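Local coordinates for protein gene product PA4716 (PDB 1U0K) that is of unproven function but probably acts as an isomerase, possibly an epimerase, of the PhzF type, at residues F118-Q124 / V268-V274; V160-Y166 / T221-P227; V228-L232 / P243-H247; L200-R205 / Y231-L237. All blocks are in the same frame, centred on the assembly; numbering follows the deposited sequence.

Contact 1 of 4, residues F118-Q124 / V268-V274; sequences FYAEMDQ and VRVGGHV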
loop_
_atom_site.group_PDB
_atom_site.type_symbol
_atom_site.label_atom_id
_atom_site.label_comp_id
_atom_site.label_asym_id
_atom_site.label_seq_id
_atom_site.Cartn_x
_atom_site.Cartn_y
_atom_site.Cartn_z
ATOM N N PHE A 118 22.760 -8.775 1.413
ATOM C CA PHE A 118 22.979 -9.876 0.487
ATOM C C PHE A 118 22.934 -9.391 -0.952
ATOM O O PHE A 118 22.438 -8.308 -1.244
ATOM C CB PHE A 118 21.903 -10.965 0.683
ATOM C CG PHE A 118 21.893 -11.552 2.066
ATOM C CD1 PHE A 118 21.190 -10.935 3.093
ATOM C CD2 PHE A 118 22.626 -12.694 2.356
ATOM C CE1 PHE A 118 21.227 -11.449 4.385
ATOM C CE2 PHE A 118 22.654 -13.218 3.633
ATOM C CZ PHE A 118 21.948 -12.595 4.652
ATOM N N TYR A 119 23.500 -10.194 -1.838
ATOM C CA TYR A 119 23.270 -10.078 -3.267
ATOM C C TYR A 119 22.652 -11.390 -3.703
ATOM O O TYR A 119 23.185 -12.454 -3.409
ATOM C CB TYR A 119 24.574 -9.836 -4.042
ATOM C CG TYR A 119 24.315 -9.512 -5.490
ATOM C CD1 TYR A 119 24.042 -8.217 -5.887
ATOM C CD2 TYR A 119 24.310 -10.511 -6.453
ATOM C CE1 TYR A 119 23.784 -7.918 -7.215
ATOM C CE2 TYR A 119 24.044 -10.228 -7.781
ATOM C CZ TYR A 119 23.781 -8.931 -8.154
ATOM O OH TYR A 119 23.523 -8.664 -9.477
ATOM N N ALA A 120 21.534 -11.310 -4.412
ATOM C CA ALA A 120 20.833 -12.482 -4.891
ATOM C C ALA A 120 20.608 -12.400 -6.395
ATOM O O ALA A 120 20.413 -11.320 -6.949
ATOM C CB ALA A 120 19.511 -12.632 -4.165
ATOM N N GLU A 121 20.626 -13.558 -7.044
ATOM C CA GLU A 121 20.431 -13.652 -8.482
ATOM C C GLU A 121 19.581 -14.858 -8.829
ATOM O O GLU A 121 19.636 -15.883 -8.160
ATOM C CB GLU A 121 21.796 -13.780 -9.144
ATOM C CG GLU A 121 21.804 -13.827 -10.653
ATOM C CD GLU A 121 23.215 -14.042 -11.156
ATOM O OE1 GLU A 121 24.016 -13.087 -11.096
ATOM O OE2 GLU A 121 23.536 -15.175 -11.573
HETATM N N MSE A 122 18.795 -14.731 -9.890
HETATM C CA MSE A 122 17.935 -15.806 -10.342
HETATM C C MSE A 122 18.114 -16.044 -11.836
HETATM O O MSE A 122 18.456 -15.121 -12.572
HETATM C CB MSE A 122 16.481 -15.470 -10.048
HETATM C CG MSE A 122 15.923 -14.319 -10.866
HETATM SE SE MSE A 122 14.254 -13.672 -10.123
HETATM C CE MSE A 122 13.176 -14.887 -10.793
ATOM N N ASP A 123 17.883 -17.287 -12.252
ATOM C CA ASP A 123 17.846 -17.676 -13.658
ATOM C C ASP A 123 16.392 -17.793 -14.096
ATOM O O ASP A 123 15.670 -18.698 -13.679
ATOM C CB ASP A 123 18.579 -19.010 -13.848
ATOM C CG ASP A 123 18.705 -19.420 -15.315
ATOM O OD1 ASP A 123 18.428 -18.597 -16.219
ATOM O OD2 ASP A 123 19.086 -20.560 -15.654
ATOM N N GLN A 124 15.953 -16.843 -14.920
ATOM C CA GLN A 124 14.577 -16.810 -15.400
ATOM C C GLN A 124 14.332 -17.661 -16.650
ATOM O O GLN A 124 13.202 -17.757 -17.124
ATOM C CB GLN A 124 14.157 -15.367 -15.670
ATOM C CG GLN A 124 14.230 -14.484 -14.425
ATOM C CD GLN A 124 13.428 -13.204 -14.556
ATOM O OE1 GLN A 124 13.015 -12.827 -15.650
ATOM N NE2 GLN A 124 13.208 -12.535 -13.443
ATOM N N VAL A 268 18.097 -15.640 -19.272
ATOM C CA VAL A 268 18.280 -14.307 -18.709
ATOM C C VAL A 268 18.382 -14.429 -17.196
ATOM O O VAL A 268 17.591 -15.122 -16.572
ATOM C CB VAL A 268 17.155 -13.315 -19.109
ATOM C CG1 VAL A 268 15.768 -13.916 -18.905
ATOM C CG2 VAL A 268 17.301 -12.003 -18.355
ATOM N N ARG A 269 19.379 -13.780 -16.627
ATOM C CA ARG A 269 19.548 -13.777 -15.188
ATOM C C ARG A 269 19.308 -12.371 -14.659
ATOM O O ARG A 269 19.753 -11.388 -15.251
ATOM C CB ARG A 269 20.930 -14.292 -14.820
ATOM C CG ARG A 269 21.073 -15.802 -14.999
ATOM C CD ARG A 269 22.492 -16.325 -14.817
ATOM N NE ARG A 269 22.530 -17.778 -14.649
ATOM C CZ ARG A 269 23.546 -18.461 -14.106
ATOM N NH1 ARG A 269 24.641 -17.836 -13.663
ATOM N NH2 ARG A 269 23.469 -19.786 -14.005
ATOM N N VAL A 270 18.570 -12.279 -13.556
ATOM C CA VAL A 270 18.275 -10.996 -12.931
ATOM C C VAL A 270 18.778 -11.022 -11.487
ATOM O O VAL A 270 18.555 -11.988 -10.776
ATOM C CB VAL A 270 16.763 -10.698 -12.957
ATOM C CG1 VAL A 270 16.463 -9.332 -12.338
ATOM C CG2 VAL A 270 16.200 -10.786 -14.385
ATOM N N GLY A 271 19.474 -9.977 -11.066
ATOM C CA GLY A 271 20.030 -9.923 -9.723
ATOM C C GLY A 271 19.985 -8.546 -9.103
ATOM O O GLY A 271 19.754 -7.542 -9.771
ATOM N N GLY A 272 20.220 -8.503 -7.801
ATOM C CA GLY A 272 20.244 -7.262 -7.067
ATOM C C GLY A 272 20.603 -7.455 -5.608
ATOM O O GLY A 272 20.578 -8.573 -5.090
ATOM N N HIS A 273 20.936 -6.348 -4.954
ATOM C CA HIS A 273 21.188 -6.329 -3.526
ATOM C C HIS A 273 19.879 -6.386 -2.731
ATOM O O HIS A 273 18.840 -5.893 -3.178
ATOM C CB HIS A 273 22.010 -5.094 -3.146
ATOM C CG HIS A 273 23.405 -5.116 -3.690
ATOM N ND1 HIS A 273 24.436 -5.782 -3.065
ATOM C CD2 HIS A 273 23.935 -4.565 -4.808
ATOM C CE1 HIS A 273 25.544 -5.643 -3.777
ATOM N NE2 HIS A 273 25.268 -4.901 -4.834
ATOM N N VAL A 274 19.950 -7.001 -1.558
ATOM C CA VAL A 274 18.805 -7.173 -0.679
ATOM C C VAL A 274 19.197 -6.826 0.748
ATOM O O VAL A 274 20.236 -7.255 1.228
ATOM C CB VAL A 274 18.281 -8.626 -0.720
ATOM C CG1 VAL A 274 17.071 -8.776 0.197
ATOM C CG2 VAL A 274 17.943 -9.042 -2.158
#
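F118 O is gripped twice by the facing strand. V274 N donates to it at 2.8 Å, and H273 CA adds a CA-H...O contact to the same oxygen. From here the antiparallel strands stay in step to Q124, whose N bonds to V268 O, with hydrogen-bonded pairs at F118-V274, A120-G272 and M122-V270.

One face of the sheet carries Y119, E121, D123, R269 and H273. With CG anti to its backbone N (chi1 -171°), Y119 lays its ring over the G272 backbone, Y119 CD1 3.5 Å from G272 C, with OH near G271 C. The same ring turns its edge to H273 in a T-shaped pair, centroids 4.9 Å apart and planes at 75°, with Y119 CD1 over the centre of the imidazole. Y119 OH goes on to D259. E121 OE2 meets R269 NH1 at 3.6 Å in a long salt bridge, the two flat groups turned 46° from each other, while E121 OE1 takes R110.

On the other face F118, M122 (selenomethionine) and V274 lean on helix 78-90. Farther along, the Q124 amide slants across V270, Q124 NE2 3.6 Å from V270 CG2, before bonding through OE1 to T162 and through NE2 to G222 O.

The chemistry thus divides: a face with charged and polar-aromatic groups opposes a mainly apolar one pressed on a helix, as in the barrel-wrapped helices of DAP epimerase-like folds. The buried Q124 amide, held at both ends, couples these strands to helix 222-234.

Contact 2 of 4, residues V160-Y166 / T221-P227; sequences VSTGLPY and TGSAAGP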
loop_
_atom_site.group_PDB
_atom_site.type_symbol
_atom_site.label_atom_id
_atom_site.label_comp_id
_atom_site.label_asym_id
_atom_site.label_seq_id
_atom_site.Cartn_x
_atom_site.Cartn_y
_atom_site.Cartn_z
ATOM N N VAL A 160 6.687 -9.846 -24.326
ATOM C CA VAL A 160 7.846 -10.659 -23.964
ATOM C C VAL A 160 7.629 -11.171 -22.544
ATOM O O VAL A 160 7.105 -10.445 -21.694
ATOM C CB VAL A 160 9.157 -9.860 -24.055
ATOM C CG1 VAL A 160 10.356 -10.770 -23.841
ATOM C CG2 VAL A 160 9.279 -9.158 -25.430
ATOM N N SER A 161 8.032 -12.415 -22.290
ATOM C CA SER A 161 7.668 -13.106 -21.050
ATOM C C SER A 161 8.741 -14.082 -20.583
ATOM O O SER A 161 9.315 -14.821 -21.377
ATOM C CB SER A 161 6.377 -13.886 -21.270
ATOM O OG SER A 161 5.875 -14.411 -20.049
ATOM N N THR A 162 9.013 -14.069 -19.284
ATOM C CA THR A 162 9.729 -15.159 -18.624
ATOM C C THR A 162 8.800 -15.836 -17.609
ATOM O O THR A 162 9.267 -16.480 -16.672
ATOM C CB THR A 162 10.994 -14.647 -17.927
ATOM O OG1 THR A 162 10.667 -13.547 -17.063
ATOM C CG2 THR A 162 11.975 -14.063 -18.916
ATOM N N GLY A 163 7.490 -15.714 -17.832
ATOM C CA GLY A 163 6.461 -16.215 -16.931
ATOM C C GLY A 163 5.211 -15.357 -17.017
ATOM O O GLY A 163 4.127 -15.810 -17.451
ATOM N N LEU A 164 5.387 -14.090 -16.647
ATOM C CA LEU A 164 4.322 -13.103 -16.668
ATOM C C LEU A 164 4.530 -12.207 -17.898
ATOM O O LEU A 164 5.487 -11.441 -17.935
ATOM C CB LEU A 164 4.368 -12.272 -15.380
ATOM C CG LEU A 164 3.298 -11.202 -15.160
ATOM C CD1 LEU A 164 1.895 -11.788 -15.143
ATOM C CD2 LEU A 164 3.592 -10.461 -13.867
ATOM N N PRO A 165 3.657 -12.311 -18.895
ATOM C CA PRO A 165 3.842 -11.558 -20.148
ATOM C C PRO A 165 3.576 -10.057 -20.034
ATOM O O PRO A 165 2.499 -9.637 -19.609
ATOM C CB PRO A 165 2.840 -12.213 -21.102
ATOM C CG PRO A 165 1.778 -12.791 -20.227
ATOM C CD PRO A 165 2.440 -13.140 -18.936
ATOM N N TYR A 166 4.566 -9.263 -20.430
ATOM C CA TYR A 166 4.437 -7.815 -20.515
ATOM C C TYR A 166 4.403 -7.391 -21.965
ATOM O O TYR A 166 5.152 -7.913 -22.768
ATOM C CB TYR A 166 5.630 -7.135 -19.857
ATOM C CG TYR A 166 5.645 -7.254 -18.356
ATOM C CD1 TYR A 166 6.175 -8.380 -17.740
ATOM C CD2 TYR A 166 5.117 -6.246 -17.558
ATOM C CE1 TYR A 166 6.197 -8.498 -16.357
ATOM C CE2 TYR A 166 5.131 -6.354 -16.169
ATOM C CZ TYR A 166 5.666 -7.485 -15.581
ATOM O OH TYR A 166 5.679 -7.601 -14.210
ATOM N N THR A 221 10.651 -3.933 -10.995
ATOM C CA THR A 221 9.868 -5.106 -11.364
ATOM C C THR A 221 10.761 -6.210 -11.930
ATOM O O THR A 221 11.121 -6.186 -13.106
ATOM C CB THR A 221 8.804 -4.689 -12.402
ATOM O OG1 THR A 221 8.074 -3.550 -11.915
ATOM C CG2 THR A 221 7.744 -5.753 -12.596
ATOM N N GLY A 222 11.111 -7.183 -11.096
ATOM C CA GLY A 222 11.969 -8.277 -11.522
ATOM C C GLY A 222 11.354 -9.143 -12.609
ATOM O O GLY A 222 12.077 -9.715 -13.438
ATOM N N SER A 223 10.026 -9.234 -12.621
ATOM C CA SER A 223 9.318 -10.065 -13.594
ATOM C C SER A 223 9.343 -9.439 -14.995
ATOM O O SER A 223 9.182 -10.158 -15.986
ATOM C CB SER A 223 7.880 -10.358 -13.148
ATOM O OG SER A 223 7.166 -9.174 -12.835
ATOM N N ALA A 224 9.529 -8.119 -15.057
ATOM C CA ALA A 224 9.685 -7.385 -16.328
ATOM C C ALA A 224 11.150 -7.218 -16.721
ATOM O O ALA A 224 11.458 -7.035 -17.901
ATOM C CB ALA A 224 9.032 -6.011 -16.239
ATOM N N ALA A 225 12.051 -7.277 -15.745
ATOM C CA ALA A 225 13.468 -7.063 -15.982
ATOM C C ALA A 225 14.035 -8.113 -16.929
ATOM O O ALA A 225 14.854 -7.792 -17.791
ATOM C CB ALA A 225 14.230 -7.070 -14.661
ATOM N N GLY A 226 13.604 -9.358 -16.764
ATOM C CA GLY A 226 14.025 -10.435 -17.638
ATOM C C GLY A 226 13.620 -10.168 -19.077
ATOM O O GLY A 226 14.488 -10.075 -19.941
ATOM N N PRO A 227 12.319 -10.064 -19.339
ATOM C CA PRO A 227 11.814 -9.720 -20.675
ATOM C C PRO A 227 12.478 -8.502 -21.287
ATOM O O PRO A 227 12.792 -8.533 -22.478
ATOM C CB PRO A 227 10.333 -9.453 -20.418
ATOM C CG PRO A 227 10.008 -10.367 -19.283
ATOM C CD PRO A 227 11.213 -10.332 -18.401
HETATM O O HOH W 1 7.912 -12.227 -17.300
#
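Y166 directs its side chain toward the start of helix 222-234; CB itself makes no close contact there, and the ring does the touching. From CB the ring runs under A224, whose CB sits over its centre, 3.7 Å from the centroid and close to the ring normal, a CH-pi contact. CG, CD2, CE2 and CZ have this methyl as their neighbour, and CE1 additionally approaches S223 O at 3.4 Å. At the tip, Y166 OH meets S223 OG at 2.6 Å, a short hydrogen bond with OG at the ring edge and in its plane, and T221 CG2 also lies against OH. Folding S223 OG between backbone N and carbonyl carbon (chi1 53°) points it at the phenol.

A water joins the segments: it accepts from T162 N and donates to L164 O and, at 2.8 Å, to S223 O. P227 packs on the other end of the loop, its CB 3.7 Å from V160 CG1 and its CD 3.5 Å from T162 OG1, a hydroxyl that also bonds Q124. The loop is pinned by an ST turn, G163 N to S161 OG.

P227 has no N-H to give to the preceding turn, and the helix kinks there. The S223 side chain lies about 6 Å from that of E48, the predicted active-site residue, consistent with the DAP epimerase-like fold of PhzF proteins, in which helix N termini face the active site.

Contact 3 of 4, residues V228-L232 / P243-H247; sequences VAAYL and PFVLH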
loop_
_atom_site.group_PDB
_atom_site.type_symbol
_atom_site.label_atom_id
_atom_site.label_comp_id
_atom_site.label_asym_id
_atom_site.label_seq_id
_atom_site.Cartn_x
_atom_site.Cartn_y
_atom_site.Cartn_z
ATOM N N VAL A 228 12.683 -7.452 -20.502
ATOM C CA VAL A 228 13.307 -6.235 -21.006
ATOM C C VAL A 228 14.726 -6.536 -21.472
ATOM O O VAL A 228 15.120 -6.118 -22.565
ATOM C CB VAL A 228 13.312 -5.087 -19.951
ATOM C CG1 VAL A 228 14.272 -3.968 -20.334
ATOM C CG2 VAL A 228 11.906 -4.515 -19.783
ATOM N N ALA A 229 15.485 -7.256 -20.651
ATOM C CA ALA A 229 16.861 -7.609 -20.984
ATOM C C ALA A 229 16.909 -8.417 -22.263
ATOM O O ALA A 229 17.758 -8.161 -23.115
ATOM C CB ALA A 229 17.506 -8.391 -19.852
ATOM N N ALA A 230 16.004 -9.386 -22.394
ATOM C CA ALA A 230 15.958 -10.266 -23.562
ATOM C C ALA A 230 15.587 -9.479 -24.814
ATOM O O ALA A 230 16.095 -9.769 -25.896
ATOM C CB ALA A 230 14.977 -11.397 -23.350
ATOM N N TYR A 231 14.711 -8.492 -24.650
ATOM C CA TYR A 231 14.279 -7.623 -25.742
ATOM C C TYR A 231 15.435 -6.781 -26.255
ATOM O O TYR A 231 15.684 -6.729 -27.461
ATOM C CB TYR A 231 13.152 -6.692 -25.275
ATOM C CG TYR A 231 12.653 -5.728 -26.337
ATOM C CD1 TYR A 231 11.546 -6.038 -27.114
ATOM C CD2 TYR A 231 13.279 -4.509 -26.543
ATOM C CE1 TYR A 231 11.089 -5.164 -28.089
ATOM C CE2 TYR A 231 12.833 -3.625 -27.518
ATOM C CZ TYR A 231 11.743 -3.964 -28.284
ATOM O OH TYR A 231 11.303 -3.074 -29.247
ATOM N N LEU A 232 16.127 -6.108 -25.341
ATOM C CA LEU A 232 17.246 -5.247 -25.702
ATOM C C LEU A 232 18.323 -6.041 -26.444
ATOM O O LEU A 232 18.854 -5.579 -27.440
ATOM C CB LEU A 232 17.824 -4.545 -24.469
ATOM C CG LEU A 232 16.900 -3.526 -23.787
ATOM C CD1 LEU A 232 17.451 -3.100 -22.445
ATOM C CD2 LEU A 232 16.680 -2.298 -24.669
ATOM N N PRO A 243 27.267 -8.013 -18.423
ATOM C CA PRO A 243 26.422 -7.441 -17.372
ATOM C C PRO A 243 26.017 -6.020 -17.711
ATOM O O PRO A 243 26.866 -5.202 -18.071
ATOM C CB PRO A 243 27.330 -7.459 -16.132
ATOM C CG PRO A 243 28.730 -7.458 -16.664
ATOM C CD PRO A 243 28.674 -8.129 -17.999
ATOM N N PHE A 244 24.724 -5.732 -17.628
ATOM C CA PHE A 244 24.275 -4.355 -17.684
ATOM C C PHE A 244 23.156 -4.117 -16.690
ATOM O O PHE A 244 22.688 -5.050 -16.038
ATOM C CB PHE A 244 23.903 -3.932 -19.117
ATOM C CG PHE A 244 22.730 -4.670 -19.724
ATOM C CD1 PHE A 244 21.493 -4.044 -19.842
ATOM C CD2 PHE A 244 22.882 -5.941 -20.255
ATOM C CE1 PHE A 244 20.422 -4.694 -20.443
ATOM C CE2 PHE A 244 21.809 -6.599 -20.854
ATOM C CZ PHE A 244 20.579 -5.968 -20.948
ATOM N N VAL A 245 22.768 -2.859 -16.545
ATOM C CA VAL A 245 21.780 -2.494 -15.544
ATOM C C VAL A 245 20.558 -1.826 -16.166
ATOM O O VAL A 245 20.660 -1.061 -17.133
ATOM C CB VAL A 245 22.396 -1.645 -14.369
ATOM C CG1 VAL A 245 23.899 -1.876 -14.231
ATOM C CG2 VAL A 245 22.090 -0.181 -14.490
ATOM N N LEU A 246 19.399 -2.170 -15.619
ATOM C CA LEU A 246 18.157 -1.471 -15.889
ATOM C C LEU A 246 17.844 -0.558 -14.715
ATOM O O LEU A 246 18.250 -0.816 -13.573
ATOM C CB LEU A 246 17.011 -2.457 -16.089
ATOM C CG LEU A 246 17.179 -3.516 -17.169
ATOM C CD1 LEU A 246 15.906 -4.334 -17.271
ATOM C CD2 LEU A 246 17.537 -2.881 -18.524
ATOM N N HIS A 247 17.131 0.520 -15.003
ATOM C CA HIS A 247 16.802 1.515 -13.995
ATOM C C HIS A 247 15.298 1.580 -13.847
ATOM O O HIS A 247 14.571 1.527 -14.831
ATOM C CB HIS A 247 17.358 2.896 -14.374
ATOM C CG HIS A 247 18.803 2.873 -14.752
ATOM N ND1 HIS A 247 19.816 2.776 -13.823
ATOM C CD2 HIS A 247 19.405 2.908 -15.964
ATOM C CE1 HIS A 247 20.980 2.760 -14.447
ATOM N NE2 HIS A 247 20.759 2.832 -15.747
#
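The F244 ring slants toward the helix: F244 CE1 lies 3.9 Å from L232 CD1, and F244 CZ 4.1 Å from A229 CB. Its CG stands between backbone N and carbonyl carbon (chi1 64°), an orientation that projects the ring from strand 244-247 across to the helix. L232 crosses the ring at a slant.

Two residues on, L246 points the same way and fills the adjoining position. Its two methyls share the work: L246 CD1 presses on V228 CG1 at 3.5 Å, tighter than usual for two carbons, while L246 CD2 touches L232 CD1 at 3.9 Å. L246 runs antiparallel to the side chains of V228 and L232, side by side with them. The helix and strand axes lie 10.4 Å apart at 120°, a spacing bridged mainly by side chains. V260, on the neighbouring strand 256-262, also touches A229, F244 and L246, extending the same apolar layer.

No hydrogen bond spans the two segments, and the five touching residues are all buried. Between helix and strand the attachment therefore rests on apolar contact, the fit of methyls and ring, with no polar bond to set the register.

Contact 4 of 4, residues L200-R205 / Y231-L237; sequences LDVDGR and YLVEYGL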
loop_
_atom_site.group_PDB
_atom_site.type_symbol
_atom_site.label_atom_id
_atom_site.label_comp_id
_atom_site.label_asym_id
_atom_site.label_seq_id
_atom_site.Cartn_x
_atom_site.Cartn_y
_atom_site.Cartn_z
ATOM N N LEU A 200 9.102 1.588 -21.757
ATOM C CA LEU A 200 10.538 1.343 -21.854
ATOM C C LEU A 200 11.253 2.403 -22.690
ATOM O O LEU A 200 10.978 2.540 -23.867
ATOM C CB LEU A 200 10.788 -0.030 -22.473
ATOM C CG LEU A 200 12.237 -0.501 -22.629
ATOM C CD1 LEU A 200 12.909 -0.604 -21.275
ATOM C CD2 LEU A 200 12.276 -1.833 -23.346
ATOM N N ASP A 201 12.162 3.133 -22.055
ATOM C CA ASP A 201 13.173 3.928 -22.753
ATOM C C ASP A 201 14.376 3.020 -23.034
ATOM O O ASP A 201 15.153 2.723 -22.131
ATOM C CB ASP A 201 13.558 5.129 -21.885
ATOM C CG ASP A 201 14.782 5.868 -22.399
ATOM O OD1 ASP A 201 15.127 5.710 -23.586
ATOM O OD2 ASP A 201 15.453 6.621 -21.669
ATOM N N VAL A 202 14.523 2.568 -24.277
ATOM C CA VAL A 202 15.543 1.576 -24.620
ATOM C C VAL A 202 16.966 2.133 -24.566
ATOM O O VAL A 202 17.913 1.382 -24.315
ATOM C CB VAL A 202 15.306 0.915 -26.004
ATOM C CG1 VAL A 202 13.908 0.316 -26.087
ATOM C CG2 VAL A 202 15.553 1.897 -27.150
ATOM N N ASP A 203 17.114 3.432 -24.803
ATOM C CA ASP A 203 18.435 4.064 -24.812
ATOM C C ASP A 203 18.937 4.276 -23.394
ATOM O O ASP A 203 20.085 3.946 -23.078
ATOM C CB ASP A 203 18.398 5.409 -25.544
ATOM C CG ASP A 203 18.062 5.267 -27.018
ATOM O OD1 ASP A 203 18.397 4.226 -27.628
ATOM O OD2 ASP A 203 17.464 6.163 -27.653
ATOM N N GLY A 204 18.076 4.845 -22.557
ATOM C CA GLY A 204 18.359 5.051 -21.147
ATOM C C GLY A 204 18.191 3.805 -20.289
ATOM O O GLY A 204 18.546 3.833 -19.111
ATOM N N ARG A 205 17.673 2.723 -20.876
ATOM C CA ARG A 205 17.424 1.461 -20.172
ATOM C C ARG A 205 16.681 1.705 -18.872
ATOM O O ARG A 205 17.088 1.248 -17.807
ATOM C CB ARG A 205 18.734 0.718 -19.928
ATOM C CG ARG A 205 19.428 0.331 -21.207
ATOM C CD ARG A 205 20.768 -0.303 -21.000
ATOM N NE ARG A 205 21.391 -0.669 -22.267
ATOM C CZ ARG A 205 22.643 -1.100 -22.380
ATOM N NH1 ARG A 205 23.410 -1.234 -21.303
ATOM N NH2 ARG A 205 23.133 -1.410 -23.577
ATOM N N TYR A 231 14.711 -8.492 -24.650
ATOM C CA TYR A 231 14.279 -7.623 -25.742
ATOM C C TYR A 231 15.435 -6.781 -26.255
ATOM O O TYR A 231 15.684 -6.729 -27.461
ATOM C CB TYR A 231 13.152 -6.692 -25.275
ATOM C CG TYR A 231 12.653 -5.728 -26.337
ATOM C CD1 TYR A 231 11.546 -6.038 -27.114
ATOM C CD2 TYR A 231 13.279 -4.509 -26.543
ATOM C CE1 TYR A 231 11.089 -5.164 -28.089
ATOM C CE2 TYR A 231 12.833 -3.625 -27.518
ATOM C CZ TYR A 231 11.743 -3.964 -28.284
ATOM O OH TYR A 231 11.303 -3.074 -29.247
ATOM N N LEU A 232 16.127 -6.108 -25.341
ATOM C CA LEU A 232 17.246 -5.247 -25.702
ATOM C C LEU A 232 18.323 -6.041 -26.444
ATOM O O LEU A 232 18.854 -5.579 -27.440
ATOM C CB LEU A 232 17.824 -4.545 -24.469
ATOM C CG LEU A 232 16.900 -3.526 -23.787
ATOM C CD1 LEU A 232 17.451 -3.100 -22.445
ATOM C CD2 LEU A 232 16.680 -2.298 -24.669
ATOM N N VAL A 233 18.602 -7.254 -25.987
ATOM C CA VAL A 233 19.607 -8.104 -26.618
ATOM C C VAL A 233 19.127 -8.631 -27.983
ATOM O O VAL A 233 19.911 -8.714 -28.932
ATOM C CB VAL A 233 20.012 -9.249 -25.653
ATOM C CG1 VAL A 233 20.795 -10.336 -26.355
ATOM C CG2 VAL A 233 20.823 -8.674 -24.506
ATOM N N GLU A 234 17.845 -8.966 -28.077
ATOM C CA GLU A 234 17.249 -9.489 -29.310
ATOM C C GLU A 234 17.301 -8.458 -30.446
ATOM O O GLU A 234 17.536 -8.816 -31.607
ATOM C CB GLU A 234 15.800 -9.924 -29.045
ATOM C CG GLU A 234 14.987 -10.325 -30.272
ATOM C CD GLU A 234 15.591 -11.488 -31.031
ATOM O OE1 GLU A 234 15.800 -12.561 -30.422
ATOM O OE2 GLU A 234 15.853 -11.328 -32.246
ATOM N N TYR A 235 17.106 -7.188 -30.104
ATOM C CA TYR A 235 17.039 -6.114 -31.095
ATOM C C TYR A 235 18.361 -5.340 -31.187
ATOM O O TYR A 235 18.406 -4.235 -31.726
ATOM C CB TYR A 235 15.831 -5.205 -30.805
ATOM C CG TYR A 235 14.531 -5.916 -31.106
ATOM C CD1 TYR A 235 13.794 -6.531 -30.098
ATOM C CD2 TYR A 235 14.064 -6.025 -32.418
ATOM C CE1 TYR A 235 12.620 -7.212 -30.380
ATOM C CE2 TYR A 235 12.891 -6.703 -32.710
ATOM C CZ TYR A 235 12.171 -7.293 -31.692
ATOM O OH TYR A 235 11.007 -7.963 -31.982
ATOM N N GLY A 236 19.433 -5.942 -30.672
ATOM C CA GLY A 236 20.777 -5.414 -30.832
ATOM C C GLY A 236 21.056 -4.129 -30.081
ATOM O O GLY A 236 21.934 -3.361 -30.463
ATOM N N LEU A 237 20.296 -3.891 -29.017
ATOM C CA LEU A 237 20.409 -2.677 -28.220
ATOM C C LEU A 237 21.231 -2.900 -26.951
ATOM O O LEU A 237 21.552 -1.946 -26.256
ATOM C CB LEU A 237 19.013 -2.169 -27.860
ATOM C CG LEU A 237 18.168 -1.722 -29.056
ATOM C CD1 LEU A 237 16.684 -1.805 -28.739
ATOM C CD2 LEU A 237 18.544 -0.313 -29.480
HETATM O O HOH W 2 20.097 0.279 -24.679
#
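Staggered, extended torsions carry R205 across to L237: after CG leaves beside the backbone N (chi1 -62°), the chain runs straight from CG to NE. R205 NH2 thereby meets L237 O at 3.2 Å, in the carbonyl plane on a lone pair, with the oxygen at the guanidinium edge. The backbone of R205 is in the left-handed region (phi 49°, psi 50°), which turns the chain at the end of the loop.

A water completes the polar side. It accepts from R205 NE at 2.9 Å and donates to V202 O and L237 O, so the L237 carbonyl is gripped by both guanidinium and water. L237 is placed by the Schellman motif that ends the helix, with L237 N bonded to L232 O at 2.7 Å and G236, of positive phi, at the C-prime position.

V202 forms the apolar side. Its CB packs on L232 CD2 at 3.7 Å and on L237 CD1 at 4.1 Å, both leucines crossing it at a slant, while R205 CG touches the other methyl of L232, CD1. V202 CG1 and L200 CD2 approach the Y231 ring obliquely; CD1 of Y235 covers one face of that ring, and Y231 OH bonds P156 O. Within the loop, D201 OD1 receives weak bonds from D203 N and G204 N.

The carbonyl of L237, near the helix C terminus, would be favourably placed for the arginine's positive charge, so apolar packing and a water-assisted polar clasp together fasten the loop after strand 196-201 to the end of helix 222-234.

How the contacts relate
From the N terminus, 118-124 opens contact 1, which closes only when 268-274 returns, pairing strands 117-129 and 267-282; the other three contacts fall within that long excursion. Contact 2 opens at 160-166 and closes at 221-227, tying the loop after strand 158-161 to the start of helix 222-234. Contact 4 opens between these, at 200-205, and closes at 231-237, so 2 and 4 cross; it joins the loop after strand 196-201 to the helix end. Contact 3 opens at 228-232, overlapping contact 4, and closes at 243-247, setting strand 244-248 against the helix. Q124 and V268 tie the helix to contact 1; H247 N bonds R205 O, joining contacts 3 and 4.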